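Side-chain contacts in cycloalternan-forming enzyme (Listeria monocytogenes serovar 1/2a, PDB 5F7U), which is a multidomain, carbohydrate-binding protein of the glycoside hydrolase family 31 type, built around a parallel TIM barrel with beta-rich domains attached to it: residues A[257-260]-A[261-264]; A[272-275]-A[276-279]; A[564-567]-A[568-572]; A[604-607]-A[608-611]; A[643-646]-A[647-651]. The protein carries 1 engineered substitution. All coordinates share one frame; numbering follows the deposited sequence.

All five contacts join side chains only a few residues apart, yet their chemistry follows their place in the fold. Interactions 3 and 5 are buried turns of barrel helices, where hydroxyls bond back to carbonyls of the preceding turn. Interaction 4 starts another barrel helix and packs directly on interaction 5, through Phe-607 and Phe-610 against Leu-644 and Arg-647. Interactions 1 and 2 belong to the beta-rich N-terminal family region and touch through Tyr-257 on Gln-278; the first is a partly buried loop braced by amides and water, the second a surface turn beside bound sugar. Interaction 2 also reaches the barrel, where Gln-276 meets Thr-604 of interaction 4.

Interaction 1: residues A[257-260]-A[261-264]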
loop_
_atom_site.group_PDB
_atom_site.type_symbol
_atom_site.label_atom_id
_atom_site.label_comp_id
_atom_site.label_asym_id
_atom_site.label_seq_id
_atom_site.Cartn_x
_atom_site.Cartn_y
_atom_site.Cartn_z
ATOM N N TYR A 257 -2.990 -8.938 -5.164
ATOM C CA TYR A 257 -4.296 -8.585 -5.738
ATOM C C TYR A 257 -5.385 -9.597 -5.422
ATOM O O TYR A 257 -6.591 -9.324 -5.632
ATOM C CB TYR A 257 -4.149 -8.464 -7.274
ATOM C CG TYR A 257 -3.261 -7.320 -7.722
ATOM C CD1 TYR A 257 -1.852 -7.410 -7.624
ATOM C CD2 TYR A 257 -3.819 -6.164 -8.265
ATOM C CE1 TYR A 257 -1.024 -6.366 -8.050
ATOM C CE2 TYR A 257 -3.006 -5.104 -8.692
ATOM C CZ TYR A 257 -1.610 -5.223 -8.580
ATOM O OH TYR A 257 -0.800 -4.209 -9.003
ATOM N N ASP A 258 -4.956 -10.782 -4.964
ATOM C CA ASP A 258 -5.857 -11.901 -4.760
ATOM C C ASP A 258 -6.524 -11.931 -3.387
ATOM O O ASP A 258 -7.726 -12.216 -3.290
ATOM C CB ASP A 258 -5.162 -13.251 -5.087
ATOM C CG ASP A 258 -3.830 -13.488 -4.336
ATOM O OD1 ASP A 258 -3.265 -12.585 -3.681
ATOM O OD2 ASP A 258 -3.337 -14.651 -4.418
ATOM N N THR A 259 -5.737 -11.641 -2.355
ATOM C CA THR A 259 -6.180 -11.691 -0.973
ATOM C C THR A 259 -5.238 -10.849 -0.121
ATOM O O THR A 259 -4.082 -10.677 -0.477
ATOM C CB THR A 259 -6.240 -13.138 -0.443
ATOM O OG1 THR A 259 -6.732 -13.130 0.906
ATOM C CG2 THR A 259 -4.865 -13.833 -0.537
ATOM N N ILE A 260 -5.749 -10.314 0.976
ATOM C CA ILE A 260 -4.872 -9.635 1.950
ATOM C C ILE A 260 -4.232 -10.587 2.974
ATOM O O ILE A 260 -3.246 -10.243 3.619
ATOM C CB ILE A 260 -5.541 -8.403 2.620
ATOM C CG1 ILE A 260 -6.805 -8.778 3.396
ATOM C CG2 ILE A 260 -5.824 -7.335 1.555
ATOM C CD1 ILE A 260 -6.581 -9.107 4.850
ATOM N N ASN A 261 -4.820 -11.768 3.138
ATOM C CA ASN A 261 -4.307 -12.765 4.066
ATOM C C ASN A 261 -3.849 -13.970 3.252
ATOM O O ASN A 261 -4.665 -14.693 2.701
ATOM C CB ASN A 261 -5.407 -13.151 5.059
ATOM C CG ASN A 261 -5.003 -14.287 5.986
ATOM O OD1 ASN A 261 -3.882 -14.814 5.929
ATOM N ND2 ASN A 261 -5.936 -14.693 6.834
ATOM N N GLN A 262 -2.543 -14.191 3.190
ATOM C CA GLN A 262 -1.976 -15.211 2.305
ATOM C C GLN A 262 -2.008 -16.629 2.864
ATOM O O GLN A 262 -1.508 -17.536 2.223
ATOM C CB GLN A 262 -0.533 -14.828 1.905
ATOM C CG GLN A 262 -0.441 -13.523 1.098
ATOM C CD GLN A 262 -1.088 -13.595 -0.286
ATOM O OE1 GLN A 262 -1.158 -14.660 -0.901
ATOM N NE2 GLN A 262 -1.544 -12.462 -0.782
ATOM N N ARG A 263 -2.615 -16.850 4.031
ATOM C CA ARG A 263 -2.708 -18.233 4.531
ATOM C C ARG A 263 -3.396 -19.119 3.488
ATOM O O ARG A 263 -4.435 -18.763 2.969
ATOM C CB ARG A 263 -3.414 -18.326 5.891
ATOM C CG ARG A 263 -3.158 -19.674 6.575
ATOM C CD ARG A 263 -4.085 -19.945 7.767
ATOM N NE ARG A 263 -3.659 -21.187 8.400
ATOM C CZ ARG A 263 -2.676 -21.250 9.296
ATOM N NH1 ARG A 263 -2.042 -20.137 9.680
ATOM N NH2 ARG A 263 -2.304 -22.425 9.793
ATOM N N GLY A 264 -2.769 -20.251 3.184
ATOM C CA GLY A 264 -3.239 -21.198 2.178
ATOM C C GLY A 264 -2.536 -21.104 0.838
ATOM O O GLY A 264 -2.684 -22.017 0.014
HETATM O O HOH W 1 -0.905 -14.827 -3.484
#
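Two torsions bring Asp-258 and Gln-262 together: the carboxylate of Asp-258 is tucked between its own backbone N and carbonyl carbon (chi1 54°), and the Gln-262 chain folds back at chi2 (-66°). The side chains then cross at about a right angle, with amide and carboxylate planes turned 32° apart. Gln-262 NE2 points straight at Asp-258 OD1, but at 3.4 Å the hydrogen bond is weak. A water probably adds to the link, standing 2.6 Å from both OD2 of Asp-258 and OE1 of Gln-262, although other acceptors compete for its protons. The methyl of Thr-259 lies over one face of the same amide, CG2 3.6 Å from Gln-262 NE2. This loop connects strands 250-254 and 266-269 and contains an Asx turn: Asn-261 OD1 accepts from Arg-263 N at 3.1 Å, the donor standing above the carbonyl plane. Phe-250 N gives OD1 a second donor, while ND2 of Asn-261 bonds to Asp-735, so both ends of this amide are engaged. On the other flank, Ile-260 covers its neighbour's backbone, CD1 being 3.6 Å from Asn-261 N, and also packs on Lys-615 and Leu-618 of helix 607-622.

Interaction 2: residues A[272-275]-A[276-279]; sequences YNEY and QDQA. With GLC (alpha-D-glucopyranose), chain F.
Over one face of the Tyr-275 ring lies the aliphatic part of Gln-276, a CH-pi contact in which CG stands 3.6 Å from the ring centroid. The two side chains run the same way, and the Gln-276 chain is extended (chi2 -178°), which lays its amide along the ring toward the rim with the planes only 25° apart. The bound glucose comes to the ring obliquely, its O1 3.4 Å from Tyr-275 CD1. A second pair of flat groups is formed by Glu-274 and Asp-277, whose carboxylates are nearly coplanar. Glu-274 OE2 and Asp-277 OD1 are 2.4 Å apart, a separation so short that one of the acids probably holds a proton. The remaining oxygen of Glu-274, OE1, is held by a salt bridge to Arg-283, which would help fix the orientation of the pair. Behind these groups the chain bends sharply: Asp-277 N donates to Tyr-275 O at 2.8 Å around Gln-276, whose positive phi (71°) gives a classic gamma turn. Asp-277 then takes the N-cap position of helix 278-281, though its side chain makes no capping bond. The first residue of that helix, Gln-278, directs NE2 to the carbonyl of Asp-602 and to the hydroxyl of Tyr-285. The hydroxyl of Tyr-275 bonds to Glu-663, which also binds the glucose, and Asn-273 lies close to the same sugar. The turn thus forms one wall of a glycan pocket, completed from the barrel side by residues such as Arg-586 and Glu-663.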
loop_
_atom_site.group_PDB
_atom_site.type_symbol
_atom_site.label_atom_id
_atom_site.label_comp_id
_atom_site.label_asym_id
_atom_site.label_seq_id
_atom_site.Cartn_x
_atom_site.Cartn_y
_atom_site.Cartn_z
ATOM N N TYR A 272 6.518 -9.244 -11.979
ATOM C CA TYR A 272 6.003 -9.652 -13.275
ATOM C C TYR A 272 5.018 -8.626 -13.793
ATOM O O TYR A 272 4.276 -8.031 -13.010
ATOM C CB TYR A 272 5.362 -11.049 -13.184
ATOM C CG TYR A 272 5.172 -11.712 -14.519
ATOM C CD1 TYR A 272 6.205 -12.452 -15.122
ATOM C CD2 TYR A 272 3.958 -11.609 -15.171
ATOM C CE1 TYR A 272 6.004 -13.067 -16.364
ATOM C CE2 TYR A 272 3.750 -12.193 -16.401
ATOM C CZ TYR A 272 4.762 -12.917 -16.988
ATOM O OH TYR A 272 4.459 -13.471 -18.218
ATOM N N ASN A 273 5.058 -8.396 -15.104
ATOM C CA ASN A 273 4.082 -7.518 -15.751
ATOM C C ASN A 273 2.878 -8.346 -16.247
ATOM O O ASN A 273 2.908 -8.896 -17.363
ATOM C CB ASN A 273 4.748 -6.709 -16.896
ATOM C CG ASN A 273 3.725 -5.922 -17.724
ATOM O OD1 ASN A 273 2.617 -5.697 -17.270
ATOM N ND2 ASN A 273 4.091 -5.532 -18.945
ATOM N N GLU A 274 1.836 -8.445 -15.402
ATOM C CA GLU A 274 0.610 -9.205 -15.732
ATOM C C GLU A 274 -0.536 -8.238 -15.960
ATOM O O GLU A 274 -0.964 -7.560 -15.036
ATOM C CB GLU A 274 0.230 -10.203 -14.611
ATOM C CG GLU A 274 -0.978 -11.099 -14.959
ATOM C CD GLU A 274 -0.699 -12.047 -16.132
ATOM O OE1 GLU A 274 0.480 -12.339 -16.411
ATOM O OE2 GLU A 274 -1.662 -12.485 -16.801
ATOM N N TYR A 275 -1.008 -8.181 -17.201
ATOM C CA TYR A 275 -2.046 -7.216 -17.592
ATOM C C TYR A 275 -3.438 -7.708 -17.179
ATOM O O TYR A 275 -3.832 -8.817 -17.556
ATOM C CB TYR A 275 -1.931 -7.048 -19.103
ATOM C CG TYR A 275 -2.910 -6.108 -19.761
ATOM C CD1 TYR A 275 -2.761 -4.719 -19.647
ATOM C CD2 TYR A 275 -3.947 -6.608 -20.554
ATOM C CE1 TYR A 275 -3.659 -3.850 -20.282
ATOM C CE2 TYR A 275 -4.839 -5.756 -21.195
ATOM C CZ TYR A 275 -4.681 -4.377 -21.059
ATOM O OH TYR A 275 -5.584 -3.524 -21.691
ATOM N N GLN A 276 -4.163 -6.897 -16.391
ATOM C CA GLN A 276 -5.593 -7.117 -16.062
ATOM C C GLN A 276 -5.978 -8.273 -15.128
ATOM O O GLN A 276 -6.959 -8.155 -14.392
ATOM C CB GLN A 276 -6.455 -7.237 -17.333
ATOM C CG GLN A 276 -6.581 -5.966 -18.161
ATOM C CD GLN A 276 -7.501 -6.138 -19.389
ATOM O OE1 GLN A 276 -7.701 -5.202 -20.162
ATOM N NE2 GLN A 276 -8.057 -7.314 -19.562
ATOM N N ASP A 277 -5.267 -9.395 -15.175
ATOM C CA ASP A 277 -5.710 -10.554 -14.389
ATOM C C ASP A 277 -4.725 -10.920 -13.264
ATOM O O ASP A 277 -4.446 -12.098 -12.996
ATOM C CB ASP A 277 -6.043 -11.758 -15.294
ATOM C CG ASP A 277 -4.836 -12.287 -16.041
ATOM O OD1 ASP A 277 -3.781 -11.616 -16.021
ATOM O OD2 ASP A 277 -4.928 -13.389 -16.641
ATOM N N GLN A 278 -4.228 -9.898 -12.584
ATOM C CA GLN A 278 -3.273 -10.109 -11.506
ATOM C C GLN A 278 -3.865 -10.965 -10.386
ATOM O O GLN A 278 -3.180 -11.841 -9.865
ATOM C CB GLN A 278 -2.801 -8.743 -10.937
ATOM C CG GLN A 278 -2.183 -7.775 -11.954
ATOM C CD GLN A 278 -3.215 -6.855 -12.625
ATOM O OE1 GLN A 278 -4.422 -7.059 -12.509
ATOM N NE2 GLN A 278 -2.736 -5.813 -13.312
ATOM N N ALA A 279 -5.127 -10.719 -10.020
ATOM C CA ALA A 279 -5.747 -11.474 -8.906
ATOM C C ALA A 279 -5.870 -12.966 -9.254
ATOM O O ALA A 279 -5.544 -13.839 -8.449
ATOM C CB ALA A 279 -7.124 -10.903 -8.577
HETATM C C1 GLC F . 0.776 -3.669 -22.434
HETATM C C2 GLC F . 2.011 -3.406 -21.563
HETATM C C3 GLC F . 1.683 -2.481 -20.382
HETATM C C4 GLC F . 1.110 -1.146 -20.876
HETATM C C5 GLC F . -0.111 -1.472 -21.768
HETATM C C6 GLC F . -0.736 -0.247 -22.420
HETATM O O1 GLC F . -0.149 -4.517 -21.741
HETATM O O2 GLC F . 2.507 -4.650 -21.070
HETATM O O3 GLC F . 2.854 -2.294 -19.590
HETATM O O4 GLC F . 0.670 -0.310 -19.780
HETATM O O5 GLC F . 0.135 -2.436 -22.816
HETATM O O6 GLC F . -1.940 -0.040 -21.686
#

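Interaction 3: residues A[564-567]-A[568-572]; sequences TDYV and SSYFD
Ser-568 reaches back one helical turn and grips Thr-564 O twice, through OG at 2.7 Å and through its backbone N at 2.9 Å. Its chi1 of 66° swings OG back over the preceding turn. Ser-569 repeats the pattern one residue on from a different rotamer, with OG beside its own backbone N (chi1 -71°): OG lies 2.8 Å from Asp-565 O, and the backbone N of Ser-569 meets that oxygen from the opposite face of the carbonyl plane. Two successive carbonyls each accept two bonds, and each serine hydroxyl spends its proton within its own helix. With Tyr-570 the contact turns aromatic. Its CE1 comes up at the edge of the Tyr-566 ring, 3.5 Å from CE1 of that residue, and the ring planes are almost perpendicular (87°), yet the approach is oblique. Phe-571 adds a backbone bond to Val-567 O, over which its CB also rests at 3.4 Å. Helix 555-577 of the barrel turns Tyr-566, Val-567 and Tyr-570 onto Thr-536 of strand 534-536; Tyr-566 OH bonds to the carbonyl of Asn-537, just past that strand, and Tyr-570 OH to Gln-457, at the end of the adjacent strand 452-457.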
loop_
_atom_site.group_PDB
_atom_site.type_symbol
_atom_site.label_atom_id
_atom_site.label_comp_id
_atom_site.label_asym_id
_atom_site.label_seq_id
_atom_site.Cartn_x
_atom_site.Cartn_y
_atom_site.Cartn_z
ATOM N N THR A 564 13.648 -1.476 -8.998
ATOM C CA THR A 564 13.968 -0.499 -7.949
ATOM C C THR A 564 15.257 0.273 -8.237
ATOM O O THR A 564 15.341 1.470 -7.931
ATOM C CB THR A 564 13.885 -1.157 -6.569
ATOM O OG1 THR A 564 12.543 -1.602 -6.404
ATOM C CG2 THR A 564 14.187 -0.176 -5.416
ATOM N N ASP A 565 16.230 -0.366 -8.875
ATOM C CA ASP A 565 17.426 0.373 -9.317
ATOM C C ASP A 565 17.051 1.440 -10.340
ATOM O O ASP A 565 17.523 2.585 -10.271
ATOM C CB ASP A 565 18.458 -0.594 -9.906
ATOM C CG ASP A 565 19.237 -1.354 -8.847
ATOM O OD1 ASP A 565 19.175 -0.996 -7.645
ATOM O OD2 ASP A 565 19.952 -2.304 -9.234
ATOM N N TYR A 566 16.179 1.054 -11.275
ATOM C CA TYR A 566 15.680 1.950 -12.310
ATOM C C TYR A 566 14.882 3.110 -11.697
ATOM O O TYR A 566 15.161 4.286 -11.959
ATOM C CB TYR A 566 14.827 1.104 -13.275
ATOM C CG TYR A 566 13.723 1.798 -14.074
ATOM C CD1 TYR A 566 13.971 2.967 -14.823
ATOM C CD2 TYR A 566 12.455 1.223 -14.157
ATOM C CE1 TYR A 566 12.959 3.565 -15.571
ATOM C CE2 TYR A 566 11.440 1.815 -14.909
ATOM C CZ TYR A 566 11.715 2.974 -15.639
ATOM O OH TYR A 566 10.724 3.574 -16.403
ATOM N N VAL A 567 13.890 2.770 -10.876
ATOM C CA VAL A 567 12.992 3.793 -10.333
ATOM C C VAL A 567 13.762 4.751 -9.423
ATOM O O VAL A 567 13.583 5.988 -9.499
ATOM C CB VAL A 567 11.802 3.125 -9.600
ATOM C CG1 VAL A 567 11.043 4.115 -8.709
ATOM C CG2 VAL A 567 10.854 2.511 -10.622
ATOM N N SER A 568 14.614 4.190 -8.560
ATOM C CA SER A 568 15.397 5.033 -7.649
ATOM C C SER A 568 16.368 5.934 -8.413
ATOM O O SER A 568 16.545 7.100 -8.030
ATOM C CB SER A 568 16.142 4.195 -6.606
ATOM O OG SER A 568 17.142 3.377 -7.199
ATOM N N SER A 569 16.961 5.425 -9.500
ATOM C CA SER A 569 17.917 6.242 -10.279
ATOM C C SER A 569 17.243 7.488 -10.831
ATOM O O SER A 569 17.788 8.600 -10.718
ATOM C CB SER A 569 18.551 5.450 -11.420
ATOM O OG SER A 569 19.463 4.490 -10.917
ATOM N N TYR A 570 16.062 7.298 -11.420
ATOM C CA TYR A 570 15.301 8.418 -11.960
ATOM C C TYR A 570 14.799 9.365 -10.878
ATOM O O TYR A 570 14.810 10.582 -11.076
ATOM C CB TYR A 570 14.112 7.908 -12.733
ATOM C CG TYR A 570 14.273 7.775 -14.223
ATOM C CD1 TYR A 570 14.750 6.589 -14.791
ATOM C CD2 TYR A 570 13.855 8.801 -15.077
ATOM C CE1 TYR A 570 14.824 6.437 -16.180
ATOM C CE2 TYR A 570 13.928 8.664 -16.462
ATOM C CZ TYR A 570 14.409 7.472 -17.007
ATOM O OH TYR A 570 14.450 7.292 -18.384
ATOM N N PHE A 571 14.314 8.806 -9.761
ATOM C CA PHE A 571 13.778 9.611 -8.660
ATOM C C PHE A 571 14.867 10.543 -8.112
ATOM O O PHE A 571 14.638 11.748 -7.956
ATOM C CB PHE A 571 13.243 8.709 -7.529
ATOM C CG PHE A 571 12.684 9.469 -6.340
ATOM C CD1 PHE A 571 11.459 10.147 -6.426
ATOM C CD2 PHE A 571 13.372 9.487 -5.125
ATOM C CE1 PHE A 571 10.947 10.844 -5.325
ATOM C CE2 PHE A 571 12.876 10.191 -4.030
ATOM C CZ PHE A 571 11.655 10.862 -4.122
ATOM N N ASP A 572 16.042 9.968 -7.836
ATOM C CA ASP A 572 17.186 10.735 -7.310
ATOM C C ASP A 572 17.659 11.773 -8.314
ATOM O O ASP A 572 17.955 12.916 -7.951
ATOM C CB ASP A 572 18.365 9.818 -6.974
ATOM C CG ASP A 572 18.073 8.876 -5.814
ATOM O OD1 ASP A 572 17.032 9.038 -5.140
ATOM O OD2 ASP A 572 18.899 7.955 -5.599
#

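Interaction 4: residues A[604-607]-A[608-611]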
loop_
_atom_site.group_PDB
_atom_site.type_symbol
_atom_site.label_atom_id
_atom_site.label_comp_id
_atom_site.label_asym_id
_atom_site.label_seq_id
_atom_site.Cartn_x
_atom_site.Cartn_y
_atom_site.Cartn_z
ATOM N N THR A 604 -9.182 -3.385 -15.182
ATOM C CA THR A 604 -10.408 -3.043 -15.921
ATOM C C THR A 604 -11.407 -2.263 -15.070
ATOM O O THR A 604 -11.350 -2.268 -13.835
ATOM C CB THR A 604 -11.117 -4.281 -16.483
ATOM O OG1 THR A 604 -11.336 -5.208 -15.420
ATOM C CG2 THR A 604 -10.295 -4.959 -17.570
ATOM N N SER A 605 -12.336 -1.600 -15.748
ATOM C CA SER A 605 -13.370 -0.795 -15.075
ATOM C C SER A 605 -14.512 -1.679 -14.585
ATOM O O SER A 605 -15.645 -1.626 -15.100
ATOM C CB SER A 605 -13.865 0.318 -16.003
ATOM O OG SER A 605 -12.802 1.245 -16.218
ATOM N N THR A 606 -14.218 -2.474 -13.565
ATOM C CA THR A 606 -15.240 -3.325 -12.944
ATOM C C THR A 606 -15.122 -3.282 -11.420
ATOM O O THR A 606 -14.076 -2.900 -10.887
ATOM C CB THR A 606 -15.118 -4.809 -13.357
ATOM O OG1 THR A 606 -13.900 -5.332 -12.826
ATOM C CG2 THR A 606 -15.130 -4.985 -14.869
ATOM N N PHE A 607 -16.190 -3.716 -10.741
ATOM C CA PHE A 607 -16.151 -3.833 -9.281
ATOM C C PHE A 607 -15.178 -4.922 -8.828
ATOM O O PHE A 607 -14.499 -4.759 -7.818
ATOM C CB PHE A 607 -17.554 -4.045 -8.712
ATOM C CG PHE A 607 -18.294 -2.767 -8.467
ATOM C CD1 PHE A 607 -18.052 -2.031 -7.311
ATOM C CD2 PHE A 607 -19.223 -2.275 -9.394
ATOM C CE1 PHE A 607 -18.732 -0.842 -7.067
ATOM C CE2 PHE A 607 -19.914 -1.078 -9.153
ATOM C CZ PHE A 607 -19.654 -0.368 -7.985
ATOM N N ASP A 608 -15.090 -6.024 -9.575
ATOM C CA ASP A 608 -14.077 -7.047 -9.259
ATOM C C ASP A 608 -12.658 -6.453 -9.263
ATOM O O ASP A 608 -11.835 -6.744 -8.373
ATOM C CB ASP A 608 -14.188 -8.239 -10.234
ATOM C CG ASP A 608 -15.334 -9.191 -9.897
ATOM O OD1 ASP A 608 -15.956 -9.102 -8.814
ATOM O OD2 ASP A 608 -15.634 -10.062 -10.739
ATOM N N SER A 609 -12.366 -5.608 -10.248
ATOM C CA SER A 609 -11.047 -4.969 -10.297
ATOM C C SER A 609 -10.852 -3.995 -9.136
ATOM O O SER A 609 -9.774 -3.938 -8.570
ATOM C CB SER A 609 -10.803 -4.234 -11.626
ATOM O OG SER A 609 -10.863 -5.177 -12.697
ATOM N N PHE A 610 -11.903 -3.244 -8.810
ATOM C CA PHE A 610 -11.890 -2.295 -7.671
ATOM C C PHE A 610 -11.524 -3.083 -6.408
ATOM O O PHE A 610 -10.635 -2.663 -5.650
ATOM C CB PHE A 610 -13.289 -1.668 -7.585
ATOM C CG PHE A 610 -13.479 -0.579 -6.535
ATOM C CD1 PHE A 610 -12.434 -0.025 -5.791
ATOM C CD2 PHE A 610 -14.782 -0.067 -6.366
ATOM C CE1 PHE A 610 -12.685 0.988 -4.859
ATOM C CE2 PHE A 610 -15.045 0.952 -5.442
ATOM C CZ PHE A 610 -13.985 1.485 -4.693
ATOM N N GLN A 611 -12.172 -4.237 -6.206
ATOM C CA GLN A 611 -11.858 -5.091 -5.055
ATOM C C GLN A 611 -10.398 -5.502 -5.040
ATOM O O GLN A 611 -9.757 -5.456 -3.979
ATOM C CB GLN A 611 -12.745 -6.326 -5.014
ATOM C CG GLN A 611 -14.216 -5.994 -4.735
ATOM C CD GLN A 611 -15.165 -7.106 -5.139
ATOM O OE1 GLN A 611 -14.751 -8.275 -5.270
ATOM N NE2 GLN A 611 -16.437 -6.756 -5.368
HETATM O O HOH W 2 -8.476 -6.095 -14.012
#
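Ser-609 is held by two threonines from the loop ahead of its helix. Thr-604 OG1 and Ser-609 OG share a hydrogen bond of 2.8 Å that either could donate, and Thr-606 OG1 accepts from Ser-609 N at 3.0 Å with an N-H...O angle of 159°. The second is a capping bond: Thr-606 is the N-cap residue of helix 607-622 of the TIM barrel, and its chi1 of 66° turns the hydroxyl toward this amide of the first turn. A water completes the polar cluster, taking a bond from Thr-604 N at 3.0 Å and lying 2.9 Å from Ser-609 OG, so that the loop is tied to the serine both directly and through solvent. Between loop residue and cap, Ser-605 centres an inverse gamma turn. Away from this polar group the contact is apolar. Phe-607 and Phe-610 lie side by side and point the same way, toward Leu-644 of helix 642-653; Phe-610 also meets the ring of Trp-630 on the neighbouring strand. Where the two phenyl groups touch, CD1 of Phe-607 sits at the edge of the Phe-610 ring, 3.9 Å from its CD2.

Interaction 5: residues A[643-646]-A[647-651]; sequences ELYK and RATAM
Arg-647, Ala-648, Thr-649 and Ala-650 donate in turn to the carbonyls of Glu-643, Leu-644, Tyr-645 and Lys-646, the regular spacing of an unbroken alpha helix. The bond from Ala-648 N to Leu-644 O is 2.9 Å long. That from Ala-650 N to Lys-646 O is 3.2 Å. One of these carbonyls is used twice. Thr-649 OG1, beside its own backbone N at chi1 -68°, donates to Tyr-645 O at 2.7 Å from above the carbonyl plane, while the amide of Thr-649 approaches from the opposite face. The same hydroxyl oxygen lies 3.5 Å from Tyr-645 CE2, set obliquely to the ring, whose own OH is bonded to the carbonyl of Arg-673. The charged ends of Glu-643 and Arg-647 do not meet: OE1 and NE stand 5.0 Å apart. A water accepts from NE at 3.0 Å and lies 2.7 Å from OE1, though other acceptors compete for its protons. Further partners anchor both groups, Gly-755 N for the acid and the carbonyls of Gln-756 and Ala-787 for the guanidinium. The helix is the middle element of a beta-alpha-beta crossover, joining strands 628-631 and 657-660, the repeating unit of a TIM barrel.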
loop_
_atom_site.group_PDB
_atom_site.type_symbol
_atom_site.label_atom_id
_atom_site.label_comp_id
_atom_site.label_asym_id
_atom_site.label_seq_id
_atom_site.Cartn_x
_atom_site.Cartn_y
_atom_site.Cartn_z
ATOM N N GLU A 643 -22.344 4.304 -11.297
ATOM C CA GLU A 643 -22.240 3.707 -9.961
ATOM C C GLU A 643 -20.789 3.382 -9.622
ATOM O O GLU A 643 -20.281 3.787 -8.576
ATOM C CB GLU A 643 -23.084 2.426 -9.889
ATOM C CG GLU A 643 -23.069 1.792 -8.497
ATOM C CD GLU A 643 -23.638 0.387 -8.471
ATOM O OE1 GLU A 643 -23.753 -0.172 -7.362
ATOM O OE2 GLU A 643 -23.984 -0.155 -9.549
ATOM N N LEU A 644 -20.107 2.646 -10.502
ATOM C CA LEU A 644 -18.693 2.328 -10.240
ATOM C C LEU A 644 -17.865 3.607 -10.127
ATOM O O LEU A 644 -17.018 3.718 -9.233
ATOM C CB LEU A 644 -18.094 1.409 -11.318
ATOM C CG LEU A 644 -16.585 1.110 -11.164
ATOM C CD1 LEU A 644 -16.216 0.427 -9.833
ATOM C CD2 LEU A 644 -16.106 0.237 -12.305
ATOM N N TYR A 645 -18.096 4.548 -11.042
ATOM C CA TYR A 645 -17.312 5.772 -11.044
ATOM C C TYR A 645 -17.460 6.495 -9.687
ATOM O O TYR A 645 -16.465 6.946 -9.120
ATOM C CB TYR A 645 -17.689 6.675 -12.217
ATOM C CG TYR A 645 -16.698 7.809 -12.388
ATOM C CD1 TYR A 645 -15.524 7.616 -13.122
ATOM C CD2 TYR A 645 -16.919 9.062 -11.784
ATOM C CE1 TYR A 645 -14.606 8.633 -13.272
ATOM C CE2 TYR A 645 -15.993 10.084 -11.925
ATOM C CZ TYR A 645 -14.840 9.857 -12.664
ATOM O OH TYR A 645 -13.913 10.863 -12.823
ATOM N N LYS A 646 -18.692 6.575 -9.182
ATOM C CA LYS A 646 -18.980 7.272 -7.919
ATOM C C LYS A 646 -18.374 6.543 -6.717
ATOM O O LYS A 646 -17.795 7.177 -5.815
ATOM C CB LYS A 646 -20.501 7.453 -7.734
ATOM C CG LYS A 646 -21.092 8.536 -8.616
ATOM C CD LYS A 646 -22.567 8.689 -8.284
ATOM C CE LYS A 646 -23.192 9.908 -8.960
ATOM N NZ LYS A 646 -24.611 9.982 -8.491
ATOM N N ARG A 647 -18.477 5.211 -6.713
ATOM C CA ARG A 647 -17.913 4.399 -5.620
ATOM C C ARG A 647 -16.401 4.496 -5.575
ATOM O O ARG A 647 -15.816 4.637 -4.493
ATOM C CB ARG A 647 -18.354 2.929 -5.728
ATOM C CG ARG A 647 -19.849 2.688 -5.559
ATOM C CD ARG A 647 -20.346 3.203 -4.207
ATOM N NE ARG A 647 -21.657 2.684 -3.826
ATOM C CZ ARG A 647 -22.369 3.148 -2.809
ATOM N NH1 ARG A 647 -21.870 4.114 -2.029
ATOM N NH2 ARG A 647 -23.552 2.618 -2.552
ATOM N N ALA A 648 -15.781 4.441 -6.753
ATOM C CA ALA A 648 -14.339 4.529 -6.898
ATOM C C ALA A 648 -13.836 5.925 -6.515
ATOM O O ALA A 648 -12.827 6.036 -5.819
ATOM C CB ALA A 648 -13.943 4.193 -8.323
ATOM N N THR A 649 -14.551 6.961 -6.954
ATOM C CA THR A 649 -14.226 8.349 -6.610
ATOM C C THR A 649 -14.120 8.524 -5.098
ATOM O O THR A 649 -13.135 9.083 -4.613
ATOM C CB THR A 649 -15.293 9.310 -7.149
ATOM O OG1 THR A 649 -15.235 9.334 -8.572
ATOM C CG2 THR A 649 -15.126 10.729 -6.594
ATOM N N ALA A 650 -15.124 8.040 -4.369
ATOM C CA ALA A 650 -15.191 8.226 -2.922
ATOM C C ALA A 650 -13.999 7.543 -2.242
ATOM O O ALA A 650 -13.337 8.135 -1.376
ATOM C CB ALA A 650 -16.492 7.654 -2.386
ATOM N N MET A 651 -13.739 6.296 -2.629
ATOM C CA MET A 651 -12.608 5.570 -2.050
ATOM C C MET A 651 -11.286 6.279 -2.416
ATOM O O MET A 651 -10.441 6.468 -1.550
ATOM C CB MET A 651 -12.616 4.097 -2.459
ATOM C CG MET A 651 -11.433 3.287 -1.912
ATOM S SD MET A 651 -9.998 3.400 -3.009
ATOM C CE MET A 651 -8.721 2.714 -1.968
HETATM O O HOH W 3 -22.090 0.100 -5.215
#